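Local atomic coordinates of metallo-beta-lactamase FIM-1 (Pseudomonas aeruginosa, PDB entry 6V3Q), a protein that probably hydrolyses the beta-lactam ring of antibiotics to a substituted beta-amino acid, as a zinc-dependent class B beta-lactamase that confers antibiotic resistance. Residues Trp20-Met25 against Ala60-Trp65; Gly32-Asn37 against Thr52-Pro57; Ala77-Thr80 against Lys86-Gly89. One frame throughout, in Å; residues are numbered along the deposited sequence.

Contact 1 of 3, residues Trp20-Met25 against Ala60-Trp65; sequences WMHTSM and AQIIEW
Trp65 on the helix presses the outer rim of its indole onto a face of Trp20 on the strand. Its CB heads toward the strand, and CG lies anti to the backbone N (chi1 171°). This carries the indole out from the helix axis, and the six-membered ring leads. CZ2, on the rim, comes 3.9 Å from Trp20 CE3. CH2, at the tip, goes deepest and sits 3.7 Å from Trp20 CG. CH2 is the atom above the Trp20 face, displaced toward the rim. The two planes meet at 72°, and the centroids of the Trp20 five-membered ring and the Trp65 six-membered ring are 5.2 Å apart. This is a T-shaped, edge-to-face pair with Trp65 giving the edge. Trp20 NE1 is hydrogen-bonded to Glu42 OE2.

One helical turn back, Ile62 makes a second contact. Its CD1 methyl stands over one face of the His22 imidazole, 3.6 Å from the ring centroid and only 18° off the normal. The nearest ring atom is ND1, 3.4 Å from Ile62 CD1. This is a CH-pi contact. The imidazole NE2 makes weak hydrogen bonds to the backbone oxygens of Val50 and Asp51.

Trp20 and His22 are thus two points where helix 56-68 rests on strand 19-27. Phe12 of strand 11-16 stacks on Trp65 and also touches Ile62 and His22. Leu49 of strand 46-50 meets Ile62 and His22, so the helix rests across several strands of the large mixed sheet.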
loop_
_atom_site.group_PDB
_atom_site.type_symbol
_atom_site.label_atom_id
_atom_site.label_comp_id
_atom_site.label_asym_id
_atom_site.label_seq_id
_atom_site.Cartn_x
_atom_site.Cartn_y
_atom_site.Cartn_z
ATOM N N TRP A 20 -2.027 7.335 23.349
ATOM C CA TRP A 20 -1.892 7.794 21.975
ATOM C C TRP A 20 -1.578 6.620 21.059
ATOM O O TRP A 20 -0.898 5.668 21.454
ATOM C CB TRP A 20 -0.784 8.848 21.845
ATOM C CG TRP A 20 -0.959 10.024 22.748
ATOM C CD1 TRP A 20 -0.679 10.077 24.080
ATOM C CD2 TRP A 20 -1.446 11.324 22.387
ATOM N NE1 TRP A 20 -0.966 11.325 24.574
ATOM C CE2 TRP A 20 -1.438 12.112 23.555
ATOM C CE3 TRP A 20 -1.894 11.896 21.193
ATOM C CZ2 TRP A 20 -1.858 13.441 23.565
ATOM C CZ3 TRP A 20 -2.310 13.220 21.204
ATOM C CH2 TRP A 20 -2.289 13.975 22.381
ATOM N N MET A 21 -2.071 6.700 19.826
ATOM C CA MET A 21 -1.767 5.726 18.786
ATOM C C MET A 21 -0.842 6.370 17.763
ATOM O O MET A 21 -1.150 7.444 17.235
ATOM C CB MET A 21 -3.044 5.230 18.102
ATOM C CG MET A 21 -2.858 3.981 17.248
ATOM S SD MET A 21 -4.416 3.304 16.624
ATOM C CE MET A 21 -4.505 4.056 14.999
ATOM N N HIS A 22 0.293 5.731 17.494
ATOM C CA HIS A 22 1.200 6.181 16.448
ATOM C C HIS A 22 1.087 5.264 15.238
ATOM O O HIS A 22 1.029 4.038 15.374
ATOM C CB HIS A 22 2.657 6.253 16.934
ATOM C CG HIS A 22 3.277 4.929 17.264
ATOM N ND1 HIS A 22 3.790 4.082 16.305
ATOM C CD2 HIS A 22 3.510 4.329 18.457
ATOM C CE1 HIS A 22 4.293 3.009 16.890
ATOM N NE2 HIS A 22 4.137 3.135 18.196
ATOM N N THR A 23 1.041 5.874 14.055
ATOM C CA THR A 23 0.883 5.168 12.793
ATOM C C THR A 23 1.989 5.604 11.847
ATOM O O THR A 23 2.147 6.802 11.585
ATOM C CB THR A 23 -0.490 5.445 12.168
ATOM O OG1 THR A 23 -1.524 5.008 13.058
ATOM C CG2 THR A 23 -0.632 4.715 10.840
ATOM N N SER A 24 2.751 4.638 11.343
ATOM C CA SER A 24 3.844 4.901 10.422
ATOM C C SER A 24 3.625 4.106 9.143
ATOM O O SER A 24 3.035 3.023 9.163
ATOM C CB SER A 24 5.197 4.543 11.047
ATOM O OG SER A 24 5.218 3.196 11.491
ATOM N N MET A 25 4.109 4.647 8.031
ATOM C CA MET A 25 3.915 4.043 6.721
ATOM C C MET A 25 5.235 3.506 6.185
ATOM O O MET A 25 6.281 4.153 6.315
ATOM C CB MET A 25 3.328 5.053 5.733
ATOM C CG MET A 25 2.177 5.873 6.307
ATOM S SD MET A 25 0.779 4.868 6.827
ATOM C CE MET A 25 0.107 4.342 5.251
ATOM N N ALA A 60 12.635 7.286 15.413
ATOM C CA ALA A 60 13.229 8.498 15.966
ATOM C C ALA A 60 12.224 9.641 16.008
ATOM O O ALA A 60 12.284 10.488 16.907
ATOM C CB ALA A 60 14.461 8.899 15.154
ATOM N N GLN A 61 11.296 9.681 15.049
ATOM C CA GLN A 61 10.224 10.670 15.094
ATOM C C GLN A 61 9.368 10.490 16.341
ATOM O O GLN A 61 8.991 11.470 16.992
ATOM C CB GLN A 61 9.356 10.567 13.840
ATOM C CG GLN A 61 10.028 11.043 12.564
ATOM C CD GLN A 61 9.178 10.781 11.339
ATOM O OE1 GLN A 61 7.999 11.131 11.298
ATOM N NE2 GLN A 61 9.773 10.152 10.333
ATOM N N ILE A 62 9.050 9.240 16.685
ATOM C CA ILE A 62 8.213 8.972 17.851
ATOM C C ILE A 62 8.911 9.434 19.122
ATOM O O ILE A 62 8.294 10.048 20.001
ATOM C CB ILE A 62 7.854 7.476 17.912
ATOM C CG1 ILE A 62 7.122 7.045 16.638
ATOM C CG2 ILE A 62 7.012 7.178 19.145
ATOM C CD1 ILE A 62 6.875 5.558 16.553
ATOM N N ILE A 63 10.210 9.146 19.237
ATOM C CA ILE A 63 10.986 9.597 20.390
ATOM C C ILE A 63 10.950 11.117 20.489
ATOM O O ILE A 63 10.701 11.685 21.559
ATOM C CB ILE A 63 12.432 9.079 20.295
ATOM C CG1 ILE A 63 12.476 7.557 20.434
ATOM C CG2 ILE A 63 13.317 9.759 21.331
ATOM C CD1 ILE A 63 13.823 6.964 20.101
ATOM N N GLU A 64 11.196 11.796 19.367
ATOM C CA GLU A 64 11.245 13.253 19.377
ATOM C C GLU A 64 9.876 13.851 19.676
ATOM O O GLU A 64 9.772 14.848 20.399
ATOM C CB GLU A 64 11.780 13.762 18.037
ATOM C CG GLU A 64 12.822 14.867 18.147
ATOM C CD GLU A 64 14.107 14.414 18.830
ATOM O OE1 GLU A 64 14.936 15.285 19.162
ATOM O OE2 GLU A 64 14.298 13.196 19.035
ATOM N N TRP A 65 8.814 13.250 19.134
ATOM C CA TRP A 65 7.466 13.737 19.409
ATOM C C TRP A 65 7.114 13.586 20.884
ATOM O O TRP A 65 6.446 14.450 21.463
ATOM C CB TRP A 65 6.457 12.990 18.538
ATOM C CG TRP A 65 5.027 13.267 18.886
ATOM C CD1 TRP A 65 4.232 14.251 18.374
ATOM C CD2 TRP A 65 4.217 12.544 19.822
ATOM N NE1 TRP A 65 2.980 14.186 18.933
ATOM C CE2 TRP A 65 2.945 13.149 19.828
ATOM C CE3 TRP A 65 4.445 11.446 20.658
ATOM C CZ2 TRP A 65 1.905 12.693 20.634
ATOM C CZ3 TRP A 65 3.410 10.995 21.459
ATOM C CH2 TRP A 65 2.157 11.617 21.440
#

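Contact 2 of 3, residues Gly32-Asn37 against Thr52-Pro57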
loop_
_atom_site.group_PDB
_atom_site.type_symbol
_atom_site.label_atom_id
_atom_site.label_comp_id
_atom_site.label_asym_id
_atom_site.label_seq_id
_atom_site.Cartn_x
_atom_site.Cartn_y
_atom_site.Cartn_z
ATOM N N GLY A 32 2.985 2.549 -3.148
ATOM C CA GLY A 32 1.979 2.575 -2.116
ATOM C C GLY A 32 2.611 2.589 -0.741
ATOM O O GLY A 32 3.830 2.562 -0.578
ATOM N N HIS A 33 1.754 2.641 0.272
ATOM C CA HIS A 33 2.202 2.590 1.654
ATOM C C HIS A 33 1.377 1.556 2.401
ATOM O O HIS A 33 0.213 1.322 2.074
ATOM C CB HIS A 33 2.082 3.958 2.350
ATOM C CG HIS A 33 2.993 5.012 1.799
ATOM N ND1 HIS A 33 2.639 5.827 0.744
ATOM C CD2 HIS A 33 4.237 5.398 2.169
ATOM C CE1 HIS A 33 3.628 6.662 0.484
ATOM N NE2 HIS A 33 4.612 6.421 1.332
ATOM N N VAL A 34 1.991 0.933 3.403
ATOM C CA VAL A 34 1.311 0.025 4.318
ATOM C C VAL A 34 1.447 0.593 5.722
ATOM O O VAL A 34 2.564 0.894 6.151
ATOM C CB VAL A 34 1.864 -1.413 4.256
ATOM C CG1 VAL A 34 1.536 -2.051 2.918
ATOM C CG2 VAL A 34 3.367 -1.449 4.489
ATOM N N PRO A 35 0.358 0.789 6.458
ATOM C CA PRO A 35 0.454 1.378 7.795
ATOM C C PRO A 35 0.701 0.342 8.883
ATOM O O PRO A 35 0.444 -0.852 8.722
ATOM C CB PRO A 35 -0.923 2.032 7.977
ATOM C CG PRO A 35 -1.836 1.137 7.215
ATOM C CD PRO A 35 -1.044 0.643 6.024
ATOM N N SER A 36 1.215 0.835 10.008
ATOM C CA SER A 36 1.407 0.026 11.201
ATOM C C SER A 36 1.109 0.878 12.423
ATOM O O SER A 36 1.529 2.036 12.495
ATOM C CB SER A 36 2.832 -0.539 11.291
ATOM O OG SER A 36 2.958 -1.418 12.391
ATOM N N ASN A 37 0.379 0.308 13.377
ATOM C CA ASN A 37 -0.039 1.028 14.569
ATOM C C ASN A 37 0.813 0.622 15.766
ATOM O O ASN A 37 1.271 -0.517 15.877
ATOM C CB ASN A 37 -1.514 0.772 14.884
ATOM C CG ASN A 37 -2.429 1.140 13.740
ATOM O OD1 ASN A 37 -2.167 2.088 12.999
ATOM N ND2 ASN A 37 -3.509 0.386 13.584
ATOM N N THR A 52 7.648 -0.261 17.785
ATOM C CA THR A 52 8.361 0.789 17.077
ATOM C C THR A 52 7.650 1.101 15.764
ATOM O O THR A 52 6.566 0.584 15.479
ATOM C CB THR A 52 9.804 0.370 16.814
ATOM O OG1 THR A 52 9.817 -0.650 15.809
ATOM C CG2 THR A 52 10.437 -0.183 18.069
ATOM N N ALA A 53 8.253 1.963 14.953
ATOM C CA ALA A 53 7.817 2.162 13.583
ATOM C C ALA A 53 8.525 1.139 12.697
ATOM O O ALA A 53 9.079 0.148 13.179
ATOM C CB ALA A 53 8.080 3.601 13.150
ATOM N N TRP A 54 8.534 1.375 11.385
ATOM C CA TRP A 54 9.124 0.399 10.473
ATOM C C TRP A 54 10.649 0.413 10.523
ATOM O O TRP A 54 11.278 -0.640 10.364
ATOM C CB TRP A 54 8.639 0.651 9.047
ATOM C CG TRP A 54 7.183 0.353 8.847
ATOM C CD1 TRP A 54 6.146 1.232 8.961
ATOM C CD2 TRP A 54 6.600 -0.911 8.497
ATOM N NE1 TRP A 54 4.955 0.597 8.705
ATOM C CE2 TRP A 54 5.206 -0.719 8.416
ATOM C CE3 TRP A 54 7.121 -2.183 8.244
ATOM C CZ2 TRP A 54 4.326 -1.753 8.093
ATOM C CZ3 TRP A 54 6.245 -3.210 7.924
ATOM C CH2 TRP A 54 4.864 -2.988 7.850
ATOM N N ASP A 55 11.261 1.580 10.733
ATOM C CA ASP A 55 12.714 1.695 10.709
ATOM C C ASP A 55 13.163 2.649 11.809
ATOM O O ASP A 55 12.348 3.210 12.547
ATOM C CB ASP A 55 13.210 2.150 9.328
ATOM C CG ASP A 55 12.596 3.471 8.883
ATOM O OD1 ASP A 55 11.991 4.173 9.718
ATOM O OD2 ASP A 55 12.714 3.807 7.688
ATOM N N ASP A 56 14.480 2.842 11.903
ATOM C CA ASP A 56 15.035 3.729 12.923
ATOM C C ASP A 56 14.579 5.176 12.772
ATOM O O ASP A 56 14.095 5.747 13.763
ATOM C CB ASP A 56 16.565 3.629 12.918
ATOM C CG ASP A 56 17.070 2.321 13.499
ATOM O OD1 ASP A 56 16.421 1.782 14.420
ATOM O OD2 ASP A 56 18.128 1.838 13.043
ATOM N N PRO A 57 14.696 5.826 11.606
ATOM C CA PRO A 57 14.333 7.254 11.542
ATOM C C PRO A 57 12.867 7.529 11.827
ATOM O O PRO A 57 12.546 8.591 12.375
ATOM C CB PRO A 57 14.713 7.648 10.108
ATOM C CG PRO A 57 14.675 6.379 9.346
ATOM C CD PRO A 57 15.174 5.337 10.299
HETATM O O HOH W 1 4.088 -0.097 14.279
#
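The indole of Trp54 reaches Val34 and Ser36 of strand 33-43. Trp54 belongs to the loop that leaves strand 46-50 and enters helix 56-68 in the alpha-beta/beta-alpha fold of metallo-beta-lactamases. With CG beside its backbone N (chi1 -69°) and the ring turned across the chain (chi2 92°), the indole extends back to the strand. Val34 sets its CG2 methyl 3.7 Å from Trp54 CZ2, and the two side chains meet at about a right angle. CB of Ser36 lies 3.5 Å from Trp54 NE1, coming in obliquely to the ring. The N-H itself is taken by the backbone oxygen of Ser24 on the adjoining strand.

Ser36 turns OG away from its own N (chi1 -175°). OG then lies over one indole face, toward its rim, and meets a water at 2.6 Å. That water donates to Thr52 O at 2.8 Å, so it bridges strand and loop. Asp55 N-caps the helix through Gln58 N. Trp54 packs against Asp84 and Asp85 of helix 84-87, and its side chain is about 8 Å from the zinc ion at the nearest atom. In the loop itself, Thr52 OG1 donates to Ala53 O at 2.8 Å, in the carbonyl plane and on a lone pair.

Contact 3 of 3, residues Ala77-Thr80 against Lys86-Gly89; sequences AVFT and KMGG
Phe79 and Met87 form a Met-aromatic pair at the zinc-binding turn of the metallo-beta-lactamase fold. Between the two segments lies the HXHXD signature, with zinc ligands His81 and His83, and the Lys86 side chain is about 6 Å from the zinc ion at the nearest atom. The chain leaves strand 74-78, makes this turn and comes back through the short helix 84-87.

The side chains of Phe79 and Met87 cross at about a right angle. Met87 CG packs 3.6 Å from Phe79 CB, at the root of the ring. The Met87 side chain then bends at its last torsion (chi3 66°), which brings CE to 3.9 Å from Phe79 CD2. The sulfur stands off obliquely: SD is 5.3 Å from the Phe79 ring centroid and 48° from its normal. On another part of the ring, CD1 lies 3.5 Å from the backbone oxygen of Lys86. Phe79 also packs on Val90 and Leu93 of helix 90-95.

Thr80 and Lys86 run past each other at a slant. The lysine is bent at CB-CG (chi2 -43°) and then extended, which leads its amine away from the Thr80 segment. NZ is hydrogen-bonded to Ser205 OG, with weak hydrogen bonds to Asn37 O and Ser36 OG and a long, weak ion pair with Asp51. Thr80 OG1 touches the aliphatic part of the same lysine, 3.6 Å from Lys86 CG.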
loop_
_atom_site.group_PDB
_atom_site.type_symbol
_atom_site.label_atom_id
_atom_site.label_comp_id
_atom_site.label_asym_id
_atom_site.label_seq_id
_atom_site.Cartn_x
_atom_site.Cartn_y
_atom_site.Cartn_z
ATOM N N ALA A 77 9.882 0.601 26.636
ATOM C CA ALA A 77 9.306 0.136 25.386
ATOM C C ALA A 77 9.135 -1.376 25.441
ATOM O O ALA A 77 9.960 -2.092 26.016
ATOM C CB ALA A 77 10.171 0.535 24.188
ATOM N N VAL A 78 8.046 -1.850 24.842
ATOM C CA VAL A 78 7.767 -3.273 24.705
ATOM C C VAL A 78 7.284 -3.518 23.282
ATOM O O VAL A 78 6.679 -2.647 22.651
ATOM C CB VAL A 78 6.727 -3.760 25.741
ATOM C CG1 VAL A 78 5.391 -3.065 25.528
ATOM C CG2 VAL A 78 6.580 -5.276 25.692
ATOM N N PHE A 79 7.583 -4.703 22.763
ATOM C CA PHE A 79 7.254 -5.059 21.394
ATOM C C PHE A 79 6.491 -6.376 21.388
ATOM O O PHE A 79 6.757 -7.272 22.194
ATOM C CB PHE A 79 8.525 -5.164 20.547
ATOM C CG PHE A 79 9.595 -4.189 20.950
ATOM C CD1 PHE A 79 9.478 -2.842 20.643
ATOM C CD2 PHE A 79 10.709 -4.615 21.653
ATOM C CE1 PHE A 79 10.454 -1.943 21.024
ATOM C CE2 PHE A 79 11.692 -3.718 22.034
ATOM C CZ PHE A 79 11.563 -2.381 21.718
ATOM N N THR A 80 5.539 -6.487 20.460
ATOM C CA THR A 80 4.588 -7.589 20.487
ATOM C C THR A 80 5.059 -8.829 19.731
ATOM O O THR A 80 4.597 -9.931 20.045
ATOM C CB THR A 80 3.232 -7.126 19.940
ATOM O OG1 THR A 80 3.393 -6.616 18.612
ATOM C CG2 THR A 80 2.659 -6.032 20.831
ATOM N N LYS A 86 7.229 -4.131 14.156
ATOM C CA LYS A 86 7.174 -4.031 15.608
ATOM C C LYS A 86 8.525 -3.782 16.251
ATOM O O LYS A 86 8.594 -3.065 17.250
ATOM C CB LYS A 86 6.574 -5.309 16.210
ATOM C CG LYS A 86 5.213 -5.651 15.663
ATOM C CD LYS A 86 4.354 -4.408 15.565
ATOM C CE LYS A 86 2.984 -4.744 15.040
ATOM N NZ LYS A 86 2.120 -3.541 14.891
ATOM N N MET A 87 9.599 -4.358 15.709
ATOM C CA MET A 87 10.936 -4.196 16.269
ATOM C C MET A 87 11.906 -3.569 15.274
ATOM O O MET A 87 13.122 -3.696 15.438
ATOM C CB MET A 87 11.478 -5.540 16.759
ATOM C CG MET A 87 10.626 -6.196 17.831
ATOM S SD MET A 87 11.396 -7.668 18.534
ATOM C CE MET A 87 12.819 -6.954 19.351
ATOM N N GLY A 88 11.392 -2.895 14.243
ATOM C CA GLY A 88 12.263 -2.339 13.221
ATOM C C GLY A 88 13.174 -1.238 13.722
ATOM O O GLY A 88 14.256 -1.026 13.165
ATOM N N GLY A 89 12.761 -0.527 14.770
ATOM C CA GLY A 89 13.542 0.586 15.273
ATOM C C GLY A 89 14.015 0.403 16.699
ATOM O O GLY A 89 14.133 1.377 17.451
#

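Overall arrangement
Along the chain, contact 2 falls between the two segments of contact 1, and contact 3 follows both. All three reach the same seven-stranded mixed sheet. Contacts 1 and 2 are centred 9 Å apart. Both use helix 56-68; contact 1 joins it to strand 19-27, and contact 2 joins the loop before it to the neighbouring strand 33-43. Both touch the second copy of the protein in the crystal assembly. Contact 3 lies about 11 Å from contact 2 and 12 Å from contact 1, between centres. It does not touch contact 1. Thr52 N, probably bonded to Lys86 O, links the sheet and helix 56-68 to the turn carrying zinc ligands His81 and His83.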